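Local coordinates for N-acetylmuramoyl-L-alanine amidase (Mycobacteroides abscessus, PDB 7AGL), which probably hydrolyses the amide bond between N-acetylmuramic acid and L-alanine in peptidoglycan, using a bound zinc ion, at residues Glu51-Phe54 and Thr55-Val59; Gln130-Pro133 and Thr134-Ala138; Leu83-Ile87 and Asp88-Glu92; Gln189-Ala192 and Met193-Pro197; Gly199-Lys202 and Tyr203-Val207. One frame throughout, in Å; residues are numbered along the deposited sequence. Where two conformers were deposited one is given.

Contact 1 of 5, residues Glu51-Phe54 and Thr55-Val59; sequences EHTF and TWNTV. With ZN (zinc ion), chain B.
Phe54 and Thr58, one turn apart on helix 51-68, are joined twice over. The hydroxyl of Thr58 donates to the carbonyl four residues back, OG1 lying 2.9 Å from Phe54 O, while Thr58 N reaches the same oxygen from the opposite face of the carbonyl plane. A first torsion that sets the hydroxyl beside the backbone N (chi1 -58°) turns it back along the helix, and this also brings OG1 over one face of the Phe54 ring, toward the rim, 3.3 Å from Phe54 CE1.

Thr55 adopts another rotamer. Its OG1 stands between the backbone N and the carbonyl carbon (chi1 65°) and is hydrogen-bonded to Gly15 O, whereas its methyl lies against the preceding turn, Thr55 CG2 being 3.9 Å from Glu51 CG. The Glu51 chain is extended (chi1 -177°), which carries the carboxylate outward from the helix to the metal. Glu51 OE1 binds zinc at 2.1 Å, and His16, His106 and two waters complete the coordination seen here. Hydrogen bonds from Thr43 N to OE2 and from Ala107 N to OE1 supply a second shell that should fix the rotation of the carboxylate. The backbone bond from Thr55 N to Glu51 O, 2.9 Å long, ties the ligand residue into the helix.

Thr55 and Val59 pack on strands 9-14 and 101-108 of the mixed sheet, Phe54 rests on Ala107 near the end of strand 101-108, and Arg200 from helix 197-215 touches Phe54, Asn57 and Thr58.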
loop_
_atom_site.group_PDB
_atom_site.type_symbol
_atom_site.label_atom_id
_atom_site.label_comp_id
_atom_site.label_asym_id
_atom_site.label_seq_id
_atom_site.Cartn_x
_atom_site.Cartn_y
_atom_site.Cartn_z
ATOM N N GLU A 51 5.803 9.811 -6.014
ATOM C CA GLU A 51 5.069 8.750 -5.341
ATOM C C GLU A 51 5.527 8.583 -3.900
ATOM O O GLU A 51 4.703 8.443 -2.987
ATOM C CB GLU A 51 5.236 7.429 -6.092
ATOM C CG GLU A 51 4.418 6.337 -5.426
ATOM C CD GLU A 51 4.583 4.990 -6.078
ATOM O OE1 GLU A 51 4.031 4.040 -5.512
ATOM O OE2 GLU A 51 5.206 4.882 -7.154
ATOM N N HIS A 52 6.841 8.588 -3.670
ATOM C CA HIS A 52 7.319 8.320 -2.317
ATOM C C HIS A 52 6.851 9.377 -1.322
ATOM O O HIS A 52 6.635 9.067 -0.146
ATOM C CB HIS A 52 8.851 8.192 -2.289
ATOM C CG HIS A 52 9.604 9.434 -2.679
ATOM N ND1 HIS A 52 9.923 10.437 -1.779
ATOM C CD2 HIS A 52 10.195 9.781 -3.849
ATOM C CE1 HIS A 52 10.656 11.355 -2.390
ATOM N NE2 HIS A 52 10.830 10.988 -3.647
ATOM N N THR A 53 6.667 10.618 -1.769
ATOM C CA THR A 53 6.165 11.652 -0.864
ATOM C C THR A 53 4.664 11.506 -0.638
ATOM O O THR A 53 4.177 11.666 0.490
ATOM C CB THR A 53 6.486 13.024 -1.443
ATOM O OG1 THR A 53 7.908 13.108 -1.637
ATOM C CG2 THR A 53 6.047 14.125 -0.489
ATOM N N PHE A 54 3.922 11.167 -1.693
ATOM C CA PHE A 54 2.495 10.925 -1.531
ATOM C C PHE A 54 2.235 9.791 -0.546
ATOM O O PHE A 54 1.360 9.898 0.330
ATOM C CB PHE A 54 1.850 10.596 -2.886
ATOM C CG PHE A 54 0.480 9.980 -2.745
ATOM C CD1 PHE A 54 -0.632 10.780 -2.424
ATOM C CD2 PHE A 54 0.295 8.597 -2.907
ATOM C CE1 PHE A 54 -1.878 10.224 -2.266
ATOM C CE2 PHE A 54 -0.959 8.038 -2.742
ATOM C CZ PHE A 54 -2.049 8.842 -2.440
ATOM N N THR A 55 2.969 8.680 -0.684
ATOM C CA THR A 55 2.684 7.530 0.174
ATOM C C THR A 55 3.091 7.839 1.612
ATOM O O THR A 55 2.370 7.501 2.557
ATOM C CB THR A 55 3.392 6.256 -0.337
ATOM O OG1 THR A 55 4.821 6.413 -0.253
ATOM C CG2 THR A 55 3.003 5.927 -1.793
ATOM N N TRP A 56 4.221 8.521 1.785
ATOM C CA TRP A 56 4.659 8.935 3.117
ATOM C C TRP A 56 3.594 9.782 3.814
ATOM O O TRP A 56 3.168 9.478 4.934
ATOM C CB TRP A 56 5.971 9.716 2.980
ATOM C CG TRP A 56 6.465 10.358 4.241
ATOM C CD1 TRP A 56 6.552 11.702 4.509
ATOM C CD2 TRP A 56 6.994 9.686 5.389
ATOM N NE1 TRP A 56 7.108 11.900 5.760
ATOM C CE2 TRP A 56 7.370 10.676 6.321
ATOM C CE3 TRP A 56 7.179 8.339 5.722
ATOM C CZ2 TRP A 56 7.923 10.356 7.564
ATOM C CZ3 TRP A 56 7.692 8.027 6.948
ATOM C CH2 TRP A 56 8.085 9.027 7.855
ATOM N N ASN A 57 3.149 10.848 3.158
ATOM C CA ASN A 57 2.212 11.759 3.801
ATOM C C ASN A 57 0.862 11.097 4.027
ATOM O O ASN A 57 0.222 11.333 5.055
ATOM C CB ASN A 57 2.099 13.029 2.973
ATOM C CG ASN A 57 3.259 13.979 3.266
ATOM O OD1 ASN A 57 4.124 14.185 2.438
ATOM N ND2 ASN A 57 3.292 14.513 4.479
ATOM N N THR A 58 0.412 10.253 3.092
ATOM C CA THR A 58 -0.858 9.576 3.326
ATOM C C THR A 58 -0.756 8.590 4.481
ATOM O O THR A 58 -1.675 8.507 5.304
ATOM C CB THR A 58 -1.328 8.897 2.047
ATOM O OG1 THR A 58 -1.431 9.905 1.031
ATOM C CG2 THR A 58 -2.710 8.253 2.262
ATOM N N VAL A 59 0.356 7.846 4.571
ATOM C CA VAL A 59 0.538 6.921 5.691
ATOM C C VAL A 59 0.570 7.675 7.020
ATOM O O VAL A 59 0.019 7.202 8.018
ATOM C CB VAL A 59 1.796 6.057 5.481
ATOM C CG1 VAL A 59 2.252 5.428 6.805
ATOM C CG2 VAL A 59 1.472 4.971 4.418
HETATM ZN ZN ZN B . 4.711 2.084 -5.963
HETATM O O HOH W 1 5.505 0.285 -7.043
HETATM O O HOH W 2 3.173 1.982 -7.493
#

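Contact 2 of 5, residues Gln130-Pro133 and Thr134-Ala138; sequences QGEP and TLRFA
Glu132 and Arg136 form a two-pronged salt bridge across one helical turn. The guanidinium presents its NE side rather than its end: NE lies 2.7 Å from Glu132 OE2 and NH2 lies 3.0 Å from Glu132 OE1, each oxygen being met on its syn side. The carboxylate and guanidinium planes are only 20° apart, and the NH2 bond is nearly straight at 175°. Both chains are bent. Glu132 leaves the backbone with CG anti to N but kinks at its second torsion (chi2 -79°), and Arg136 turns at its third, which brings NE round to the acid.

The backbone bonds start from Gly131, the N-cap of helix 132-147. Its carbonyl accepts from two donors, Thr134 N at 3.0 Å and Leu135 N at 2.9 Å, so that the first turn closes on a single oxygen. This helix is the connection of a beta-alpha-beta unit, running between the parallel strands 118-122 and 161-164. The hydroxyl of Thr134 is hydrogen-bonded to Val129 O, just ahead of the cap, and the amide of Gln130 is held by Ser122 and Val126 at OE1 and by Asn171 and Ala173 at NE2.

Looser van der Waals approaches accompany these bonds: Pro133 CA sits 3.7 Å from Arg136 NH2, and Thr134 OG1 is 3.4 Å from Gln130 CA. Phe137 leads away from the first turn to stack on Tyr214 and pack against Val103 and Val178 of the central sheet.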
loop_
_atom_site.group_PDB
_atom_site.type_symbol
_atom_site.label_atom_id
_atom_site.label_comp_id
_atom_site.label_asym_id
_atom_site.label_seq_id
_atom_site.Cartn_x
_atom_site.Cartn_y
_atom_site.Cartn_z
ATOM N N GLN A 130 -2.438 -16.149 3.474
ATOM C CA GLN A 130 -2.632 -15.438 2.218
ATOM C C GLN A 130 -3.873 -15.908 1.466
ATOM O O GLN A 130 -4.183 -15.348 0.408
ATOM C CB GLN A 130 -1.396 -15.586 1.340
ATOM C CG GLN A 130 -0.182 -14.843 1.874
ATOM C CD GLN A 130 1.027 -15.066 1.003
ATOM O OE1 GLN A 130 0.900 -15.486 -0.147
ATOM N NE2 GLN A 130 2.209 -14.774 1.539
ATOM N N GLY A 131 -4.588 -16.906 1.988
ATOM C CA GLY A 131 -5.835 -17.350 1.411
ATOM C C GLY A 131 -7.012 -16.525 1.895
ATOM O O GLY A 131 -6.994 -15.293 1.772
ATOM N N GLU A 132 -8.006 -17.189 2.488
ATOM C CA GLU A 132 -9.240 -16.512 2.890
ATOM C C GLU A 132 -9.021 -15.276 3.766
ATOM O O GLU A 132 -9.693 -14.258 3.520
ATOM C CB GLU A 132 -10.169 -17.521 3.590
ATOM C CG GLU A 132 -11.568 -16.997 3.908
ATOM C CD GLU A 132 -11.637 -16.107 5.146
ATOM O OE1 GLU A 132 -10.751 -16.213 6.031
ATOM O OE2 GLU A 132 -12.587 -15.291 5.230
ATOM N N PRO A 133 -8.137 -15.277 4.775
ATOM C CA PRO A 133 -7.972 -14.053 5.577
ATOM C C PRO A 133 -7.544 -12.862 4.755
ATOM O O PRO A 133 -7.926 -11.729 5.071
ATOM C CB PRO A 133 -6.891 -14.437 6.596
ATOM C CG PRO A 133 -7.032 -15.926 6.727
ATOM C CD PRO A 133 -7.366 -16.403 5.347
ATOM N N THR A 134 -6.740 -13.087 3.716
ATOM C CA THR A 134 -6.202 -12.003 2.908
ATOM C C THR A 134 -7.155 -11.607 1.789
ATOM O O THR A 134 -7.335 -10.411 1.521
ATOM C CB THR A 134 -4.835 -12.419 2.362
ATOM O OG1 THR A 134 -3.913 -12.495 3.462
ATOM C CG2 THR A 134 -4.308 -11.409 1.326
ATOM N N LEU A 135 -7.784 -12.589 1.143
ATOM C CA LEU A 135 -8.815 -12.274 0.161
ATOM C C LEU A 135 -9.956 -11.489 0.801
ATOM O O LEU A 135 -10.471 -10.535 0.210
ATOM C CB LEU A 135 -9.340 -13.561 -0.483
ATOM C CG LEU A 135 -10.338 -13.389 -1.628
ATOM C CD1 LEU A 135 -9.734 -12.481 -2.705
ATOM C CD2 LEU A 135 -10.715 -14.735 -2.205
ATOM N N ARG A 136 -10.374 -11.884 2.008
ATOM C CA ARG A 136 -11.408 -11.116 2.701
ATOM C C ARG A 136 -10.943 -9.687 2.983
ATOM O O ARG A 136 -11.721 -8.738 2.827
ATOM C CB ARG A 136 -11.817 -11.826 3.994
ATOM C CG ARG A 136 -12.740 -11.013 4.912
ATOM C CD ARG A 136 -13.312 -11.850 6.058
ATOM N NE ARG A 136 -12.393 -12.892 6.513
ATOM C CZ ARG A 136 -11.616 -12.807 7.592
ATOM N NH1 ARG A 136 -11.642 -11.718 8.356
ATOM N NH2 ARG A 136 -10.811 -13.821 7.911
ATOM N N PHE A 137 -9.677 -9.512 3.390
ATOM C CA PHE A 137 -9.129 -8.167 3.584
ATOM C C PHE A 137 -9.202 -7.367 2.292
ATOM O O PHE A 137 -9.636 -6.208 2.287
ATOM C CB PHE A 137 -7.681 -8.264 4.091
ATOM C CG PHE A 137 -7.125 -6.977 4.671
ATOM C CD1 PHE A 137 -7.947 -5.883 4.942
ATOM C CD2 PHE A 137 -5.764 -6.869 4.940
ATOM C CE1 PHE A 137 -7.412 -4.707 5.481
ATOM C CE2 PHE A 137 -5.231 -5.714 5.469
ATOM C CZ PHE A 137 -6.048 -4.629 5.740
ATOM N N ALA A 138 -8.782 -7.978 1.179
ATOM C CA ALA A 138 -8.773 -7.276 -0.104
ATOM C C ALA A 138 -10.181 -6.839 -0.513
ATOM O O ALA A 138 -10.389 -5.688 -0.912
ATOM C CB ALA A 138 -8.158 -8.168 -1.183
#

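Contact 3 of 5, residues Leu83-Ile87 and Asp88-Glu92; sequences LGPCI and DKRAE
Arg90 runs back from the first turn of helix 87-96 along Pro85 and Cys86 of the preceding loop. Its CB lies 3.6 Å from Cys86 O, and with CG placed beside the backbone N (chi1 -72°) the chain heads toward that loop. CG touches both the same carbonyl, 3.3 Å from Cys86 O, and the proline ring, 3.8 Å from Pro85 CB, the two side chains crossing at about a right angle. From CG to NE the chain is extended, and CD passes 3.7 Å from Pro85 O. NE donates to that oxygen over 2.8 Å at an angle of 165°, with the acceptor close to the guanidinium plane. NH2 still passes 4.0 Å from Pro85 CD, but the polar partners of the two terminal nitrogens come from elsewhere: NH1 makes a salt bridge with Asp13 and a hydrogen bond to Pro14 O, and NH2 binds His16 O.

Cys86 is the N-cap residue of the helix, its carbonyl accepting from Arg90 N at 2.8 Å, and its SG forms a disulfide with Cys38. Nearby, the carboxylate of Asp88 is folded back over the helix start, its OD1 3.3 Å from Cys86 CB.

A buried guanidinium is thus surrounded by backbone carbonyls and one aspartate, which would offset much of its charge. Since His16 is a zinc ligand, the bond to its backbone carbonyl links the helix start to the metal-binding segment, though the Arg90 side chain stays about 9 Å from the zinc; the disulfide joins this loop covalently to Cys38.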
loop_
_atom_site.group_PDB
_atom_site.type_symbol
_atom_site.label_atom_id
_atom_site.label_comp_id
_atom_site.label_asym_id
_atom_site.label_seq_id
_atom_site.Cartn_x
_atom_site.Cartn_y
_atom_site.Cartn_z
ATOM N N LEU A 83 17.665 6.830 1.911
ATOM C CA LEU A 83 17.471 5.418 1.586
ATOM C C LEU A 83 16.608 4.755 2.658
ATOM O O LEU A 83 16.805 4.989 3.855
ATOM C CB LEU A 83 18.837 4.725 1.489
ATOM C CG LEU A 83 18.882 3.340 0.833
ATOM C CD1 LEU A 83 18.735 3.460 -0.678
ATOM C CD2 LEU A 83 20.192 2.655 1.185
ATOM N N GLY A 84 15.609 3.983 2.223
ATOM C CA GLY A 84 14.764 3.226 3.124
ATOM C C GLY A 84 14.984 1.731 2.942
ATOM O O GLY A 84 15.853 1.302 2.171
ATOM N N PRO A 85 14.217 0.901 3.650
ATOM C CA PRO A 85 14.486 -0.544 3.615
ATOM C C PRO A 85 14.065 -1.182 2.300
ATOM O O PRO A 85 13.104 -0.754 1.653
ATOM C CB PRO A 85 13.655 -1.099 4.782
ATOM C CG PRO A 85 13.355 0.089 5.646
ATOM C CD PRO A 85 13.253 1.257 4.699
ATOM N N CYS A 86 14.807 -2.227 1.919
ATOM C CA CYS A 86 14.472 -3.034 0.747
ATOM C C CYS A 86 13.103 -3.698 0.914
ATOM O O CYS A 86 12.599 -3.869 2.022
ATOM C CB CYS A 86 15.527 -4.124 0.530
ATOM S SG CYS A 86 17.194 -3.536 0.109
ATOM N N ILE A 87 12.516 -4.133 -0.210
ATOM C CA ILE A 87 11.161 -4.691 -0.144
ATOM C C ILE A 87 11.116 -5.961 0.702
ATOM O O ILE A 87 10.107 -6.217 1.374
ATOM C CB ILE A 87 10.571 -4.953 -1.544
ATOM C CG1 ILE A 87 11.472 -5.858 -2.382
ATOM C CG2 ILE A 87 10.277 -3.631 -2.249
ATOM C CD1 ILE A 87 10.961 -6.118 -3.794
ATOM N N ASP A 88 12.170 -6.788 0.677
ATOM C CA ASP A 88 12.116 -7.989 1.517
ATOM C C ASP A 88 12.260 -7.622 2.991
ATOM O O ASP A 88 11.530 -8.148 3.844
ATOM C CB ASP A 88 13.163 -9.039 1.085
ATOM C CG ASP A 88 14.618 -8.563 1.161
ATOM O OD1 ASP A 88 14.898 -7.347 1.013
ATOM O OD2 ASP A 88 15.519 -9.447 1.337
ATOM N N LYS A 89 13.156 -6.680 3.297
ATOM C CA LYS A 89 13.298 -6.191 4.667
ATOM C C LYS A 89 12.001 -5.562 5.190
ATOM O O LYS A 89 11.661 -5.705 6.371
ATOM C CB LYS A 89 14.437 -5.176 4.723
ATOM C CG LYS A 89 14.738 -4.678 6.102
ATOM C CD LYS A 89 15.189 -5.835 6.948
ATOM C CE LYS A 89 15.603 -5.380 8.307
ATOM N NZ LYS A 89 16.078 -6.519 9.136
ATOM N N ARG A 90 11.274 -4.839 4.338
ATOM C CA ARG A 90 10.010 -4.262 4.787
ATOM C C ARG A 90 9.029 -5.345 5.213
ATOM O O ARG A 90 8.316 -5.192 6.208
ATOM C CB ARG A 90 9.408 -3.396 3.683
ATOM C CG ARG A 90 10.177 -2.100 3.492
ATOM C CD ARG A 90 9.527 -1.245 2.403
ATOM N NE ARG A 90 10.388 -0.110 2.096
ATOM C CZ ARG A 90 9.978 1.128 1.818
ATOM N NH1 ARG A 90 8.685 1.444 1.786
ATOM N NH2 ARG A 90 10.892 2.067 1.572
ATOM N N ALA A 91 8.937 -6.428 4.440
ATOM C CA ALA A 91 8.058 -7.524 4.845
ATOM C C ALA A 91 8.537 -8.145 6.151
ATOM O O ALA A 91 7.719 -8.520 7.002
ATOM C CB ALA A 91 7.980 -8.578 3.740
ATOM N N GLU A 92 9.856 -8.264 6.326
ATOM C CA GLU A 92 10.394 -8.788 7.580
ATOM C C GLU A 92 10.016 -7.882 8.744
ATOM O O GLU A 92 9.601 -8.360 9.810
ATOM C CB GLU A 92 11.918 -8.948 7.491
ATOM C CG GLU A 92 12.590 -9.226 8.857
ATOM C CD GLU A 92 14.131 -9.241 8.832
ATOM O OE1 GLU A 92 14.751 -8.908 7.799
ATOM O OE2 GLU A 92 14.726 -9.606 9.867
#

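Contact 4 of 5, residues Gln189-Ala192 and Met193-Pro197; sequences QDSA and MMTSP
Regular i to i+4 bonding carries the backbone from Gln189 to Thr195: Met193 N donates to Gln189 O at 3.1 Å, Met194 N to Asp190 O at 2.8 Å and Thr195 N to Ser191 O. By Ser196 the chain has left helical angles, its psi being 129°, and it turns there into helix 197-215.

Two hydroxyls donate to carbonyls of the last helical turn. Thr195 OG1 donates to Ser191 O over 2.7 Å, coming from the face of that carbonyl plane opposite to Thr195 N, so one oxygen is gripped by a side chain and a backbone N of the same residue. Ser196 is the N-cap of the next helix, yet its side chain points back rather than capping. With the hydroxyl set beside the backbone N (chi1 -67°), OG reaches Ala192 O, also at 2.7 Å.

On the buried side Met194 lies extended along the preceding turn. Its CG is 3.2 Å from Asp190 O, its sulfur passes the same oxygen, and the terminal methyl CE ends 4.2 Å from Asp190 CB. The carboxylate of Asp190 turns to another part of the fold, OD2 accepting from Asn184 N and Gly116 N.

This short helix 188-195 follows strand 177-184 of the central sheet and is packed against helix 197-215. Met193 and Met194 both touch Tyr203, Met194 also meets Met185, and Arg200 NH1 bonds to Met194 O across the turn between the helices.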
loop_
_atom_site.group_PDB
_atom_site.type_symbol
_atom_site.label_atom_id
_atom_site.label_comp_id
_atom_site.label_asym_id
_atom_site.label_seq_id
_atom_site.Cartn_x
_atom_site.Cartn_y
_atom_site.Cartn_z
ATOM N N GLN A 189 -7.196 13.934 -12.688
ATOM C CA GLN A 189 -8.048 13.951 -11.502
ATOM C C GLN A 189 -7.353 13.336 -10.287
ATOM O O GLN A 189 -7.416 13.886 -9.174
ATOM C CB GLN A 189 -9.341 13.205 -11.828
ATOM C CG GLN A 189 -10.331 13.085 -10.727
ATOM C CD GLN A 189 -11.430 12.073 -11.081
ATOM O OE1 GLN A 189 -11.627 11.716 -12.253
ATOM N NE2 GLN A 189 -12.133 11.606 -10.069
ATOM N N ASP A 190 -6.689 12.190 -10.469
ATOM C CA ASP A 190 -5.982 11.584 -9.346
ATOM C C ASP A 190 -4.802 12.442 -8.892
ATOM O O ASP A 190 -4.561 12.585 -7.689
ATOM C CB ASP A 190 -5.504 10.178 -9.716
ATOM C CG ASP A 190 -6.643 9.159 -9.791
ATOM O OD1 ASP A 190 -7.803 9.481 -9.419
ATOM O OD2 ASP A 190 -6.366 8.020 -10.237
ATOM N N SER A 191 -4.028 12.994 -9.830
ATOM C CA SER A 191 -2.930 13.873 -9.441
ATOM C C SER A 191 -3.434 15.034 -8.588
ATOM O O SER A 191 -2.828 15.393 -7.569
ATOM C CB SER A 191 -2.214 14.407 -10.680
ATOM O OG SER A 191 -1.299 15.451 -10.322
ATOM N N ALA A 192 -4.529 15.666 -9.015
ATOM C CA ALA A 192 -5.073 16.768 -8.227
ATOM C C ALA A 192 -5.404 16.319 -6.808
ATOM O O ALA A 192 -5.088 17.015 -5.837
ATOM C CB ALA A 192 -6.317 17.335 -8.924
ATOM N N MET A 193 -6.034 15.149 -6.666
ATOM C CA MET A 193 -6.395 14.682 -5.329
ATOM C C MET A 193 -5.162 14.295 -4.517
ATOM O O MET A 193 -5.099 14.573 -3.313
ATOM C CB MET A 193 -7.378 13.512 -5.424
ATOM C CG MET A 193 -8.077 13.204 -4.102
ATOM S SD MET A 193 -9.439 12.035 -4.296
ATOM C CE MET A 193 -9.703 11.562 -2.587
ATOM N N MET A 194 -4.163 13.675 -5.158
ATOM C CA MET A 194 -2.934 13.295 -4.450
ATOM C C MET A 194 -2.131 14.504 -3.997
ATOM O O MET A 194 -1.450 14.450 -2.966
ATOM C CB MET A 194 -2.048 12.445 -5.354
ATOM C CG MET A 194 -2.645 11.093 -5.612
ATOM S SD MET A 194 -1.781 10.263 -6.947
ATOM C CE MET A 194 -2.718 8.753 -6.954
ATOM N N THR A 195 -2.164 15.581 -4.778
ATOM C CA THR A 195 -1.407 16.776 -4.462
ATOM C C THR A 195 -2.136 17.680 -3.463
ATOM O O THR A 195 -1.553 18.653 -2.979
ATOM C CB THR A 195 -1.106 17.505 -5.780
ATOM O OG1 THR A 195 -0.557 16.574 -6.725
ATOM C CG2 THR A 195 -0.120 18.655 -5.603
ATOM N N SER A 196 -3.374 17.355 -3.108
ATOM C CA SER A 196 -4.202 18.160 -2.210
ATOM C C SER A 196 -4.077 17.642 -0.791
ATOM O O SER A 196 -4.292 16.441 -0.579
ATOM C CB SER A 196 -5.670 18.085 -2.621
ATOM O OG SER A 196 -5.926 18.694 -3.875
ATOM N N PRO A 197 -3.781 18.483 0.205
ATOM C CA PRO A 197 -3.806 17.985 1.590
ATOM C C PRO A 197 -5.121 17.302 1.942
ATOM O O PRO A 197 -5.120 16.231 2.554
ATOM C CB PRO A 197 -3.565 19.253 2.417
ATOM C CG PRO A 197 -2.802 20.182 1.494
ATOM C CD PRO A 197 -3.385 19.904 0.124
#

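Contact 5 of 5, residues Gly199-Lys202 and Tyr203-Val207; sequences GRSK and YAQAV
Tyr203 and Gln205 present the flat groups that meet the preceding turn of helix 197-215. The phenol ring approaches Gly199 at a slant, with CD2 3.4 Å from Gly199 O, and the backbone of Arg200 and Lys202 is likewise oblique to it. Met193 and Met194 of helix 188-195 and Leu150 also touch the Tyr203 side chain. The amide of Gln205 is turned differently: its NE2 points at Ser201 OG, which lies 9° out of the amide plane, and donates to it over 3.2 Å at an N-H...O angle of 152°.

This pairing depends on both side chains. The hydroxyl of Ser201 stands anti to its own N (chi1 -179°), which carries it forward along the helix, while CG of Gln205 sits beside the backbone N and comes back to 3.2 Å from Ser201 O. Gln205 N also donates to Ser201 O at 2.9 Å. Thus two bonds, one through the backbone and one through side chains, link the same pair of residues. Tyr203 N to Gly199 O, also 2.9 Å, is an earlier rung of the same i to i+4 series.

Ala204 packs on Leu61, Ile62 and Gln65 of helix 51-68, and Ala206 on Leu145 of helix 132-147. The chemistry therefore divides round the helix: the alanines, Val207 and Tyr203 face neighbouring elements, while the side chains of Ser201 and Gln205 bond to each other on the partly exposed side.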
loop_
_atom_site.group_PDB
_atom_site.type_symbol
_atom_site.label_atom_id
_atom_site.label_comp_id
_atom_site.label_asym_id
_atom_site.label_seq_id
_atom_site.Cartn_x
_atom_site.Cartn_y
_atom_site.Cartn_z
ATOM N N GLY A 199 -7.246 15.987 -0.145
ATOM C CA GLY A 199 -7.310 14.749 -0.909
ATOM C C GLY A 199 -6.606 13.600 -0.208
ATOM O O GLY A 199 -7.141 12.492 -0.114
ATOM N N ARG A 200 -5.413 13.865 0.330
ATOM C CA ARG A 200 -4.689 12.827 1.058
ATOM C C ARG A 200 -5.435 12.430 2.323
ATOM O O ARG A 200 -5.486 11.242 2.673
ATOM C CB ARG A 200 -3.274 13.307 1.368
ATOM C CG ARG A 200 -2.454 13.510 0.096
ATOM C CD ARG A 200 -0.985 13.782 0.409
ATOM N NE ARG A 200 -0.736 15.042 1.124
ATOM C CZ ARG A 200 -0.513 16.200 0.509
ATOM N NH1 ARG A 200 -0.532 16.232 -0.823
ATOM N NH2 ARG A 200 -0.273 17.314 1.211
ATOM N N SER A 201 -6.076 13.403 2.977
ATOM C CA SER A 201 -6.907 13.096 4.135
ATOM C C SER A 201 -8.070 12.179 3.750
ATOM O O SER A 201 -8.359 11.204 4.456
ATOM C CB SER A 201 -7.403 14.398 4.774
ATOM O OG SER A 201 -8.189 14.129 5.915
ATOM N N LYS A 202 -8.752 12.474 2.633
ATOM C CA LYS A 202 -9.857 11.616 2.192
ATOM C C LYS A 202 -9.383 10.204 1.843
ATOM O O LYS A 202 -10.052 9.221 2.180
ATOM C CB LYS A 202 -10.564 12.236 0.985
ATOM C CG LYS A 202 -11.533 13.332 1.316
ATOM C CD LYS A 202 -12.342 13.668 0.078
ATOM C CE LYS A 202 -13.832 13.456 0.312
ATOM N NZ LYS A 202 -14.317 14.312 1.428
ATOM N N TYR A 203 -8.257 10.085 1.132
ATOM C CA TYR A 203 -7.670 8.761 0.909
ATOM C C TYR A 203 -7.430 8.038 2.226
ATOM O O TYR A 203 -7.760 6.854 2.379
ATOM C CB TYR A 203 -6.340 8.886 0.168
ATOM C CG TYR A 203 -6.418 9.125 -1.322
ATOM C CD1 TYR A 203 -7.288 8.395 -2.136
ATOM C CD2 TYR A 203 -5.591 10.069 -1.918
ATOM C CE1 TYR A 203 -7.331 8.610 -3.510
ATOM C CE2 TYR A 203 -5.623 10.284 -3.279
ATOM C CZ TYR A 203 -6.492 9.556 -4.073
ATOM O OH TYR A 203 -6.513 9.794 -5.431
ATOM N N ALA A 204 -6.827 8.737 3.191
ATOM C CA ALA A 204 -6.463 8.085 4.444
ATOM C C ALA A 204 -7.703 7.629 5.201
ATOM O O ALA A 204 -7.728 6.515 5.734
ATOM C CB ALA A 204 -5.618 9.031 5.308
ATOM N N GLN A 205 -8.730 8.489 5.278
ATOM C CA GLN A 205 -9.960 8.124 5.985
ATOM C C GLN A 205 -10.577 6.876 5.384
ATOM O O GLN A 205 -11.080 6.006 6.109
ATOM C CB GLN A 205 -10.961 9.274 5.929
ATOM C CG GLN A 205 -10.547 10.478 6.719
ATOM C CD GLN A 205 -11.549 11.592 6.572
ATOM O OE1 GLN A 205 -12.751 11.392 6.798
ATOM N NE2 GLN A 205 -11.074 12.769 6.169
ATOM N N ALA A 206 -10.541 6.772 4.053
ATOM C CA ALA A 206 -11.146 5.630 3.377
ATOM C C ALA A 206 -10.377 4.352 3.680
ATOM O O ALA A 206 -10.982 3.311 3.952
ATOM C CB ALA A 206 -11.197 5.883 1.871
ATOM N N VAL A 207 -9.040 4.418 3.642
ATOM C CA VAL A 207 -8.227 3.266 4.022
ATOM C C VAL A 207 -8.522 2.861 5.459
ATOM O O VAL A 207 -8.672 1.668 5.764
ATOM C CB VAL A 207 -6.738 3.584 3.808
ATOM C CG1 VAL A 207 -5.843 2.488 4.411
ATOM C CG2 VAL A 207 -6.469 3.756 2.306
#

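Along the chain the order is contact 1, contact 3, contact 2, contact 4 and contact 5, all helical turns or helix starts round the same mixed sheet. Contacts 1, 4 and 5 cluster, their centres 11 to 12 Å apart; Phe54 of contact 1 touches Met194 of contact 4 and Tyr203 of contact 5. Contact 3 is 16 Å from contact 1, centre to centre, and is linked to the metal site through the backbone of His16. Contact 2, about 25 Å from contact 1 between centres, lies across the chain's centre from it. The helix bearing zinc ligand Glu51 is thus packed by the two C-terminal helices, 188-195 and 197-215, while contact 3 holds the segment of another ligand, His16.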